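Local coordinates for inactive dihydroorotase-like domain (PDB 5NNL), which belongs to the amidohydrolase-type TIM-barrel proteins and probably has no catalytic activity of its own, at residues A[5-13]-A[261-272]; A[237-248]-A[297-308]. All coordinates share one frame; numbering follows the deposited sequence.

Contact 1. Residues A[5-13]-A[261-272]; sequences QLPGLINIA and KTRLHDNPKEIF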
loop_
_atom_site.group_PDB
_atom_site.type_symbol
_atom_site.label_atom_id
_atom_site.label_comp_id
_atom_site.label_asym_id
_atom_site.label_seq_id
_atom_site.Cartn_x
_atom_site.Cartn_y
_atom_site.Cartn_z
ATOM N N GLN A 5 -19.120 5.578 -10.773
ATOM C CA GLN A 5 -18.001 5.463 -11.700
ATOM C C GLN A 5 -16.771 6.090 -11.057
ATOM O O GLN A 5 -16.787 7.274 -10.702
ATOM C CB GLN A 5 -18.318 6.145 -13.030
ATOM C CG GLN A 5 -19.081 5.274 -14.017
ATOM C CD GLN A 5 -19.860 6.091 -15.033
ATOM O OE1 GLN A 5 -19.282 6.834 -15.828
ATOM N NE2 GLN A 5 -21.179 5.967 -15.003
ATOM N N LEU A 6 -15.715 5.299 -10.904
ATOM C CA LEU A 6 -14.470 5.780 -10.339
ATOM C C LEU A 6 -13.344 5.633 -11.353
ATOM O O LEU A 6 -13.404 4.765 -12.228
ATOM C CB LEU A 6 -14.100 5.006 -9.067
ATOM C CG LEU A 6 -15.027 5.178 -7.866
ATOM C CD1 LEU A 6 -14.598 4.272 -6.721
ATOM C CD2 LEU A 6 -15.043 6.622 -7.409
ATOM N N PRO A 7 -12.311 6.463 -11.267
ATOM C CA PRO A 7 -11.105 6.209 -12.053
ATOM C C PRO A 7 -10.373 4.993 -11.513
ATOM O O PRO A 7 -10.668 4.484 -10.429
ATOM C CB PRO A 7 -10.287 7.487 -11.873
ATOM C CG PRO A 7 -10.697 7.993 -10.533
ATOM C CD PRO A 7 -12.142 7.607 -10.354
ATOM N N GLY A 8 -9.405 4.522 -12.293
ATOM C CA GLY A 8 -8.546 3.451 -11.831
ATOM C C GLY A 8 -7.946 3.800 -10.486
ATOM O O GLY A 8 -7.490 4.929 -10.286
ATOM N N LEU A 9 -7.955 2.857 -9.550
ATOM C CA LEU A 9 -7.535 3.137 -8.184
ATOM C C LEU A 9 -6.070 2.766 -7.984
ATOM O O LEU A 9 -5.445 2.096 -8.812
ATOM C CB LEU A 9 -8.427 2.395 -7.181
ATOM C CG LEU A 9 -9.912 2.780 -7.215
ATOM C CD1 LEU A 9 -10.707 1.928 -6.231
ATOM C CD2 LEU A 9 -10.117 4.271 -6.922
ATOM N N ILE A 10 -5.527 3.215 -6.855
ATOM C CA ILE A 10 -4.098 3.155 -6.583
ATOM C C ILE A 10 -3.885 2.535 -5.212
ATOM O O ILE A 10 -4.468 2.989 -4.221
ATOM C CB ILE A 10 -3.455 4.553 -6.655
ATOM C CG1 ILE A 10 -3.657 5.146 -8.052
ATOM C CG2 ILE A 10 -1.971 4.484 -6.299
ATOM C CD1 ILE A 10 -3.155 6.576 -8.211
ATOM N N ASN A 11 -3.064 1.490 -5.159
ATOM C CA ASN A 11 -2.613 0.893 -3.906
ATOM C C ASN A 11 -1.119 1.158 -3.777
ATOM O O ASN A 11 -0.316 0.599 -4.533
ATOM C CB ASN A 11 -2.898 -0.607 -3.861
ATOM C CG ASN A 11 -2.313 -1.269 -2.626
ATOM O OD1 ASN A 11 -2.142 -0.627 -1.589
ATOM N ND2 ASN A 11 -1.989 -2.548 -2.734
ATOM N N ILE A 12 -0.742 2.015 -2.822
ATOM C CA ILE A 12 0.662 2.391 -2.674
ATOM C C ILE A 12 1.492 1.374 -1.905
ATOM O O ILE A 12 2.667 1.641 -1.626
ATOM C CB ILE A 12 0.809 3.753 -1.970
ATOM C CG1 ILE A 12 0.143 3.717 -0.592
ATOM C CG2 ILE A 12 0.197 4.839 -2.818
ATOM C CD1 ILE A 12 0.648 4.770 0.354
ATOM N N ALA A 13 0.927 0.224 -1.546
ATOM C CA ALA A 13 1.680 -0.797 -0.814
ATOM C C ALA A 13 1.069 -2.152 -1.172
ATOM O O ALA A 13 0.148 -2.628 -0.505
ATOM C CB ALA A 13 1.655 -0.549 0.689
ATOM N N LYS A 261 -12.509 7.774 -2.602
ATOM C CA LYS A 261 -11.848 8.052 -3.874
ATOM C C LYS A 261 -10.543 8.808 -3.657
ATOM O O LYS A 261 -9.503 8.446 -4.218
ATOM C CB LYS A 261 -12.771 8.842 -4.802
ATOM C CG LYS A 261 -12.188 9.028 -6.203
ATOM C CD LYS A 261 -13.137 9.758 -7.146
ATOM C CE LYS A 261 -13.023 11.267 -7.010
ATOM N NZ LYS A 261 -11.761 11.796 -7.600
ATOM N N THR A 262 -10.575 9.862 -2.839
ATOM C CA THR A 262 -9.363 10.643 -2.611
ATOM C C THR A 262 -8.284 9.799 -1.944
ATOM O O THR A 262 -7.093 9.965 -2.230
ATOM C CB THR A 262 -9.666 11.878 -1.760
ATOM O OG1 THR A 262 -10.302 11.479 -0.542
ATOM C CG2 THR A 262 -10.557 12.859 -2.509
ATOM N N ARG A 263 -8.676 8.886 -1.054
ATOM C CA ARG A 263 -7.702 8.069 -0.340
ATOM C C ARG A 263 -7.161 6.917 -1.178
ATOM O O ARG A 263 -6.127 6.344 -0.816
ATOM C CB ARG A 263 -8.321 7.536 0.956
ATOM C CG ARG A 263 -8.076 8.436 2.159
ATOM C CD ARG A 263 -8.489 9.877 1.896
ATOM N NE ARG A 263 -8.078 10.766 2.976
ATOM C CZ ARG A 263 -8.382 12.057 3.037
ATOM N NH1 ARG A 263 -9.113 12.614 2.083
ATOM N NH2 ARG A 263 -7.965 12.789 4.058
ATOM N N LEU A 264 -7.820 6.571 -2.285
ATOM C CA LEU A 264 -7.365 5.497 -3.161
ATOM C C LEU A 264 -7.046 5.982 -4.570
ATOM O O LEU A 264 -6.820 5.155 -5.464
ATOM C CB LEU A 264 -8.410 4.377 -3.210
ATOM C CG LEU A 264 -8.513 3.512 -1.952
ATOM C CD1 LEU A 264 -9.635 2.491 -2.080
ATOM C CD2 LEU A 264 -7.188 2.807 -1.646
ATOM N N HIS A 265 -7.005 7.296 -4.793
ATOM C CA HIS A 265 -6.629 7.823 -6.098
ATOM C C HIS A 265 -5.996 9.208 -5.995
ATOM O O HIS A 265 -4.782 9.343 -6.170
ATOM C CB HIS A 265 -7.838 7.879 -7.035
ATOM C CG HIS A 265 -7.496 8.360 -8.411
ATOM N ND1 HIS A 265 -7.040 7.515 -9.401
ATOM C CD2 HIS A 265 -7.505 9.601 -8.948
ATOM C CE1 HIS A 265 -6.802 8.215 -10.496
ATOM N NE2 HIS A 265 -7.074 9.484 -10.247
ATOM N N ASP A 266 -6.800 10.237 -5.714
ATOM C CA ASP A 266 -6.315 11.617 -5.776
ATOM C C ASP A 266 -5.077 11.825 -4.908
ATOM O O ASP A 266 -4.032 12.276 -5.389
ATOM C CB ASP A 266 -7.424 12.578 -5.351
ATOM C CG ASP A 266 -8.621 12.520 -6.268
ATOM O OD1 ASP A 266 -9.425 11.573 -6.145
ATOM O OD2 ASP A 266 -8.757 13.425 -7.114
ATOM N N ASN A 267 -5.184 11.515 -3.616
ATOM C CA ASN A 267 -4.061 11.786 -2.716
ATOM C C ASN A 267 -2.865 10.895 -2.999
ATOM O O ASN A 267 -1.739 11.423 -3.086
ATOM C CB ASN A 267 -4.531 11.674 -1.267
ATOM C CG ASN A 267 -5.556 12.715 -0.927
ATOM O OD1 ASN A 267 -5.710 13.703 -1.643
ATOM N ND2 ASN A 267 -6.271 12.503 0.162
ATOM N N PRO A 268 -2.996 9.575 -3.141
ATOM C CA PRO A 268 -1.813 8.766 -3.474
ATOM C C PRO A 268 -1.154 9.189 -4.772
ATOM O O PRO A 268 0.064 9.040 -4.924
ATOM C CB PRO A 268 -2.364 7.334 -3.559
ATOM C CG PRO A 268 -3.847 7.467 -3.628
ATOM C CD PRO A 268 -4.199 8.743 -2.948
ATOM N N LYS A 269 -1.930 9.724 -5.711
ATOM C CA LYS A 269 -1.376 10.131 -6.994
ATOM C C LYS A 269 -0.461 11.341 -6.840
ATOM O O LYS A 269 0.605 11.403 -7.464
ATOM C CB LYS A 269 -2.528 10.421 -7.951
ATOM C CG LYS A 269 -2.142 10.769 -9.363
ATOM C CD LYS A 269 -3.411 10.940 -10.193
ATOM C CE LYS A 269 -3.143 11.478 -11.578
ATOM N NZ LYS A 269 -4.426 11.580 -12.333
ATOM N N GLU A 270 -0.849 12.304 -6.006
ATOM C CA GLU A 270 -0.043 13.509 -5.842
ATOM C C GLU A 270 1.171 13.254 -4.958
ATOM O O GLU A 270 2.276 13.717 -5.264
ATOM C CB GLU A 270 -0.893 14.631 -5.252
ATOM C CG GLU A 270 -0.297 16.016 -5.423
ATOM C CD GLU A 270 -0.420 16.857 -4.169
ATOM O OE1 GLU A 270 0.427 16.698 -3.263
ATOM O OE2 GLU A 270 -1.370 17.664 -4.086
ATOM N N ILE A 271 0.983 12.517 -3.862
ATOM C CA ILE A 271 2.068 12.284 -2.913
ATOM C C ILE A 271 3.206 11.526 -3.579
ATOM O O ILE A 271 4.387 11.807 -3.337
ATOM C CB ILE A 271 1.528 11.539 -1.678
ATOM C CG1 ILE A 271 0.611 12.465 -0.875
ATOM C CG2 ILE A 271 2.661 11.024 -0.802
ATOM C CD1 ILE A 271 -0.279 11.751 0.117
ATOM N N PHE A 272 2.877 10.554 -4.425
ATOM C CA PHE A 272 3.883 9.723 -5.066
ATOM C C PHE A 272 4.134 10.114 -6.518
ATOM O O PHE A 272 4.814 9.377 -7.238
ATOM C CB PHE A 272 3.482 8.253 -4.957
ATOM C CG PHE A 272 3.656 7.693 -3.573
ATOM C CD1 PHE A 272 2.631 7.770 -2.646
ATOM C CD2 PHE A 272 4.858 7.116 -3.190
ATOM C CE1 PHE A 272 2.793 7.268 -1.366
ATOM C CE2 PHE A 272 5.027 6.612 -1.912
ATOM C CZ PHE A 272 3.993 6.688 -0.999
#
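The imidazole of His265 meets Pro7 over one face and the carbonyl of Gly8 near its edge. Pro7 CG stands 3.7 Å from the centroid of the His265 ring and only 2° off the ring normal, a CH-pi contact centred on the face. At the rim, His265 ND1 donates to Gly8 O over 2.8 Å; the acceptor is tilted from the ring plane and the N-H...O angle is 136°, so the bond is short but bent. Asp266 OD1 also lies at the edge of this ring, in its plane, and takes the salt bridge from Lys261 NZ, whose chain bends at its last two torsions to arrive there; the aliphatic part of Lys261 slides along Leu6, CD to Leu6 CD2 at 3.7 Å. The Phe272 ring has Pro268 O at its edge, and Ile12 CD1 reaches its CE1 at 3.7 Å. It also packs edge-to-face with His152.

Between the two rings, Ile10 N donates to Leu264 O over 2.7 Å, tilted from the carbonyl plane. Leu264 lies within the wider pi-type turn at 262-266, and the residue four on, Pro268, has no N-H to give this carbonyl; Ile10 N takes that place. With CG1 beside the backbone N (chi1 -60°), Ile10 sends CD1 to Lys269 CB at 3.9 Å, while its CG2 packs on Pro268 CB. Ile12 CG2 touches the same proline carbon.

Both bonds, with the packing on Pro268, help to set strand 9-11 against the kinked helix. As a donor, ND1 must carry a proton; its bond and Pro7 over the face together probably limit rotation of the imidazole.

Contact 2. Residues A[237-248]-A[297-308]; sequences VGIADALPLLLT and VWSPFAGKVLKG
Helix 242-248, with the loop leading into it, packs against an ST turn and the start of strand 305-308, whose axis crosses the helix axis at 86° with a closest approach of 6.4 Å. The turn is defined by Ser299 OG, which accepts from Phe301 N at 3.1 Å and also lies against Asp241 OD2; the modelled separation there is too short to be taken literally. A water, modelled rather close to Gly238 N, bridges it to Trp298 O.

Leu245 CD2 sits over one face of the Phe301 ring, 3.8 Å from its centroid and near the normal. Leu306 wedges in beside it: CD1 packs on Pro244 CB (4.0 Å), CD2 on Leu245 CD2, and CB lies near Thr248 OG1. Lys307 N donates to Thr248 OG1 at 3.0 Å in an almost straight bond (177°). The hydroxyl donates to Pro244 O at 2.7 Å; OG1 beside the backbone N (chi1 -57°) turns it back to this carbonyl one helical turn earlier, which also accepts from Thr248 N. With no side chain on Gly308, Leu247 CD1 comes within 3.9 Å of Gly308 CA.

Tyr182 and Phe185 of helix 181-185 also contact Leu245, while strand 281-291 pairs with strand 305-315 and meets Pro244 and Leu247.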
loop_
_atom_site.group_PDB
_atom_site.type_symbol
_atom_site.label_atom_id
_atom_site.label_comp_id
_atom_site.label_asym_id
_atom_site.label_seq_id
_atom_site.Cartn_x
_atom_site.Cartn_y
_atom_site.Cartn_z
ATOM N N VAL A 237 -3.902 -12.302 -0.643
ATOM C CA VAL A 237 -4.679 -12.022 0.560
ATOM C C VAL A 237 -4.910 -10.524 0.695
ATOM O O VAL A 237 -3.986 -9.715 0.541
ATOM C CB VAL A 237 -3.979 -12.580 1.811
ATOM C CG1 VAL A 237 -4.157 -14.084 1.899
ATOM C CG2 VAL A 237 -2.499 -12.199 1.841
ATOM N N GLY A 238 -6.158 -10.151 0.988
ATOM C CA GLY A 238 -6.502 -8.790 1.339
ATOM C C GLY A 238 -6.750 -7.848 0.180
ATOM O O GLY A 238 -7.138 -6.697 0.422
ATOM N N ILE A 239 -6.558 -8.286 -1.066
ATOM C CA ILE A 239 -6.687 -7.366 -2.193
ATOM C C ILE A 239 -8.150 -7.157 -2.565
ATOM O O ILE A 239 -8.587 -6.021 -2.772
ATOM C CB ILE A 239 -5.857 -7.859 -3.390
ATOM C CG1 ILE A 239 -4.367 -7.814 -3.038
ATOM C CG2 ILE A 239 -6.129 -6.993 -4.629
ATOM C CD1 ILE A 239 -3.461 -8.420 -4.086
ATOM N N ALA A 240 -8.928 -8.235 -2.654
ATOM C CA ALA A 240 -10.336 -8.126 -3.013
ATOM C C ALA A 240 -11.223 -7.723 -1.840
ATOM O O ALA A 240 -12.405 -7.435 -2.055
ATOM C CB ALA A 240 -10.824 -9.453 -3.601
ATOM N N ASP A 241 -10.677 -7.687 -0.619
ATOM C CA ASP A 241 -11.438 -7.338 0.580
ATOM C C ASP A 241 -11.481 -5.837 0.825
ATOM O O ASP A 241 -12.469 -5.320 1.360
ATOM C CB ASP A 241 -10.811 -7.998 1.810
ATOM C CG ASP A 241 -11.263 -9.421 2.009
ATOM O OD1 ASP A 241 -12.121 -9.891 1.229
ATOM O OD2 ASP A 241 -10.756 -10.069 2.951
ATOM N N ALA A 242 -10.409 -5.129 0.469
ATOM C CA ALA A 242 -10.185 -3.793 1.008
ATOM C C ALA A 242 -11.307 -2.839 0.619
ATOM O O ALA A 242 -11.936 -2.218 1.485
ATOM C CB ALA A 242 -8.832 -3.267 0.536
ATOM N N LEU A 243 -11.580 -2.711 -0.672
ATOM C CA LEU A 243 -12.526 -1.697 -1.118
ATOM C C LEU A 243 -13.935 -2.013 -0.624
ATOM O O LEU A 243 -14.628 -1.108 -0.140
ATOM C CB LEU A 243 -12.484 -1.563 -2.645
ATOM C CG LEU A 243 -13.381 -0.510 -3.295
ATOM C CD1 LEU A 243 -13.049 0.874 -2.780
ATOM C CD2 LEU A 243 -13.226 -0.567 -4.814
ATOM N N PRO A 244 -14.404 -3.263 -0.717
ATOM C CA PRO A 244 -15.740 -3.560 -0.172
ATOM C C PRO A 244 -15.878 -3.224 1.301
ATOM O O PRO A 244 -16.926 -2.711 1.714
ATOM C CB PRO A 244 -15.899 -5.063 -0.435
ATOM C CG PRO A 244 -15.010 -5.343 -1.574
ATOM C CD PRO A 244 -13.851 -4.407 -1.463
ATOM N N LEU A 245 -14.853 -3.513 2.111
ATOM C CA LEU A 245 -14.873 -3.090 3.508
ATOM C C LEU A 245 -15.120 -1.592 3.616
ATOM O O LEU A 245 -15.916 -1.141 4.448
ATOM C CB LEU A 245 -13.556 -3.465 4.192
ATOM C CG LEU A 245 -13.348 -4.936 4.559
ATOM C CD1 LEU A 245 -11.889 -5.196 4.911
ATOM C CD2 LEU A 245 -14.255 -5.337 5.711
ATOM N N LEU A 246 -14.451 -0.806 2.770
ATOM C CA LEU A 246 -14.653 0.640 2.780
ATOM C C LEU A 246 -16.044 1.005 2.286
ATOM O O LEU A 246 -16.717 1.856 2.878
ATOM C CB LEU A 246 -13.595 1.320 1.915
ATOM C CG LEU A 246 -12.152 1.171 2.391
ATOM C CD1 LEU A 246 -11.192 1.597 1.292
ATOM C CD2 LEU A 246 -11.921 1.980 3.655
ATOM N N LEU A 247 -16.487 0.382 1.194
ATOM C CA LEU A 247 -17.798 0.706 0.649
ATOM C C LEU A 247 -18.913 0.249 1.579
ATOM O O LEU A 247 -19.978 0.874 1.619
ATOM C CB LEU A 247 -17.951 0.082 -0.735
ATOM C CG LEU A 247 -16.917 0.552 -1.761
ATOM C CD1 LEU A 247 -17.133 -0.147 -3.081
ATOM C CD2 LEU A 247 -16.962 2.061 -1.951
ATOM N N THR A 248 -18.692 -0.830 2.329
ATOM C CA THR A 248 -19.647 -1.210 3.362
ATOM C C THR A 248 -19.760 -0.119 4.420
ATOM O O THR A 248 -20.855 0.165 4.916
ATOM C CB THR A 248 -19.230 -2.543 3.988
ATOM O OG1 THR A 248 -19.133 -3.541 2.962
ATOM C CG2 THR A 248 -20.241 -2.998 5.040
ATOM N N VAL A 297 -9.256 -17.118 -1.759
ATOM C CA VAL A 297 -8.210 -16.591 -0.894
ATOM C C VAL A 297 -8.753 -16.504 0.521
ATOM O O VAL A 297 -9.929 -16.180 0.729
ATOM C CB VAL A 297 -7.727 -15.215 -1.392
ATOM C CG1 VAL A 297 -6.371 -14.871 -0.779
ATOM C CG2 VAL A 297 -7.665 -15.175 -2.915
ATOM N N TRP A 298 -7.903 -16.802 1.501
ATOM C CA TRP A 298 -8.314 -16.669 2.890
ATOM C C TRP A 298 -8.634 -15.214 3.204
ATOM O O TRP A 298 -7.998 -14.293 2.683
ATOM C CB TRP A 298 -7.224 -17.170 3.837
ATOM C CG TRP A 298 -7.580 -16.934 5.276
ATOM C CD1 TRP A 298 -8.376 -17.716 6.062
ATOM C CD2 TRP A 298 -7.172 -15.828 6.095
ATOM N NE1 TRP A 298 -8.483 -17.172 7.319
ATOM C CE2 TRP A 298 -7.755 -16.013 7.366
ATOM C CE3 TRP A 298 -6.371 -14.702 5.878
ATOM C CZ2 TRP A 298 -7.559 -15.117 8.414
ATOM C CZ3 TRP A 298 -6.177 -13.813 6.923
ATOM C CH2 TRP A 298 -6.770 -14.026 8.174
ATOM N N SER A 299 -9.629 -15.010 4.066
ATOM C CA SER A 299 -10.010 -13.681 4.493
ATOM C C SER A 299 -10.521 -13.772 5.922
ATOM O O SER A 299 -11.251 -14.719 6.247
ATOM C CB SER A 299 -11.091 -13.077 3.591
ATOM O OG SER A 299 -11.615 -11.887 4.156
ATOM N N PRO A 300 -10.162 -12.823 6.797
ATOM C CA PRO A 300 -10.776 -12.799 8.134
ATOM C C PRO A 300 -12.267 -12.517 8.108
ATOM O O PRO A 300 -12.915 -12.618 9.157
ATOM C CB PRO A 300 -10.014 -11.678 8.853
ATOM C CG PRO A 300 -9.496 -10.806 7.762
ATOM C CD PRO A 300 -9.203 -11.720 6.610
ATOM N N PHE A 301 -12.825 -12.167 6.949
ATOM C CA PHE A 301 -14.248 -11.904 6.804
ATOM C C PHE A 301 -14.954 -12.967 5.970
ATOM O O PHE A 301 -16.093 -12.750 5.546
ATOM C CB PHE A 301 -14.460 -10.525 6.177
ATOM C CG PHE A 301 -13.832 -9.407 6.953
ATOM C CD1 PHE A 301 -14.467 -8.871 8.058
ATOM C CD2 PHE A 301 -12.606 -8.890 6.574
ATOM C CE1 PHE A 301 -13.890 -7.842 8.773
ATOM C CE2 PHE A 301 -12.024 -7.862 7.285
ATOM C CZ PHE A 301 -12.666 -7.337 8.386
ATOM N N ALA A 302 -14.303 -14.103 5.720
ATOM C CA ALA A 302 -14.918 -15.167 4.936
ATOM C C ALA A 302 -16.289 -15.516 5.500
ATOM O O ALA A 302 -16.469 -15.626 6.714
ATOM C CB ALA A 302 -14.020 -16.408 4.925
ATOM N N GLY A 303 -17.262 -15.679 4.604
ATOM C CA GLY A 303 -18.628 -15.936 5.005
ATOM C C GLY A 303 -19.402 -14.718 5.462
ATOM O O GLY A 303 -20.634 -14.791 5.560
ATOM N N LYS A 304 -18.730 -13.607 5.752
ATOM C CA LYS A 304 -19.432 -12.366 6.034
ATOM C C LYS A 304 -19.916 -11.741 4.731
ATOM O O LYS A 304 -19.392 -12.013 3.648
ATOM C CB LYS A 304 -18.534 -11.381 6.786
ATOM C CG LYS A 304 -18.051 -11.886 8.134
ATOM C CD LYS A 304 -19.190 -11.966 9.145
ATOM C CE LYS A 304 -18.786 -12.745 10.389
ATOM N NZ LYS A 304 -19.968 -13.376 11.055
ATOM N N VAL A 305 -20.929 -10.890 4.849
ATOM C CA VAL A 305 -21.567 -10.256 3.702
ATOM C C VAL A 305 -21.170 -8.787 3.687
ATOM O O VAL A 305 -21.425 -8.056 4.652
ATOM C CB VAL A 305 -23.092 -10.415 3.749
ATOM C CG1 VAL A 305 -23.748 -9.639 2.618
ATOM C CG2 VAL A 305 -23.458 -11.884 3.664
ATOM N N LEU A 306 -20.557 -8.357 2.591
ATOM C CA LEU A 306 -20.179 -6.969 2.390
ATOM C C LEU A 306 -20.956 -6.399 1.209
ATOM O O LEU A 306 -21.678 -7.112 0.507
ATOM C CB LEU A 306 -18.669 -6.843 2.155
ATOM C CG LEU A 306 -17.777 -7.446 3.243
ATOM C CD1 LEU A 306 -16.316 -7.427 2.817
ATOM C CD2 LEU A 306 -17.957 -6.712 4.565
ATOM N N LYS A 307 -20.811 -5.092 1.000
ATOM C CA LYS A 307 -21.397 -4.418 -0.147
ATOM C C LYS A 307 -20.305 -3.782 -0.998
ATOM O O LYS A 307 -19.268 -3.347 -0.489
ATOM C CB LYS A 307 -22.403 -3.353 0.294
ATOM C CG LYS A 307 -23.542 -3.926 1.123
ATOM C CD LYS A 307 -24.873 -3.260 0.830
ATOM C CE LYS A 307 -25.983 -3.904 1.647
ATOM N NZ LYS A 307 -27.350 -3.451 1.251
ATOM N N GLY A 308 -20.550 -3.736 -2.304
ATOM C CA GLY A 308 -19.603 -3.156 -3.232
ATOM C C GLY A 308 -19.015 -4.181 -4.177
ATOM O O GLY A 308 -17.989 -4.801 -3.877
HETATM O O HOH W 1 -8.014 -11.679 1.824
#

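Overall arrangement
The centres of contacts 1 and 2 lie about 19 Å apart, and their segments alternate along the chain: 5-13, 237-248, 261-272, 297-308. Helices 242-251 and 257-271 are consecutive, and they carry one side of each contact; strands 3-11 and 305-315 supply the other, with strand 281-291 lying between them and antiparallel to both. The contacts meet directly where Leu9 CD1 packs on Leu243 CD2 at 3.8 Å, and where Leu264 touches Leu243 and Leu246. Contact 1 is buried, its centre about 10 Å from the centre of the chain; contact 2 is partly buried, about 16 Å out. Together they tie the N-terminal strand, and strand 305-315 with the loop before it, to the last two helices of the domain.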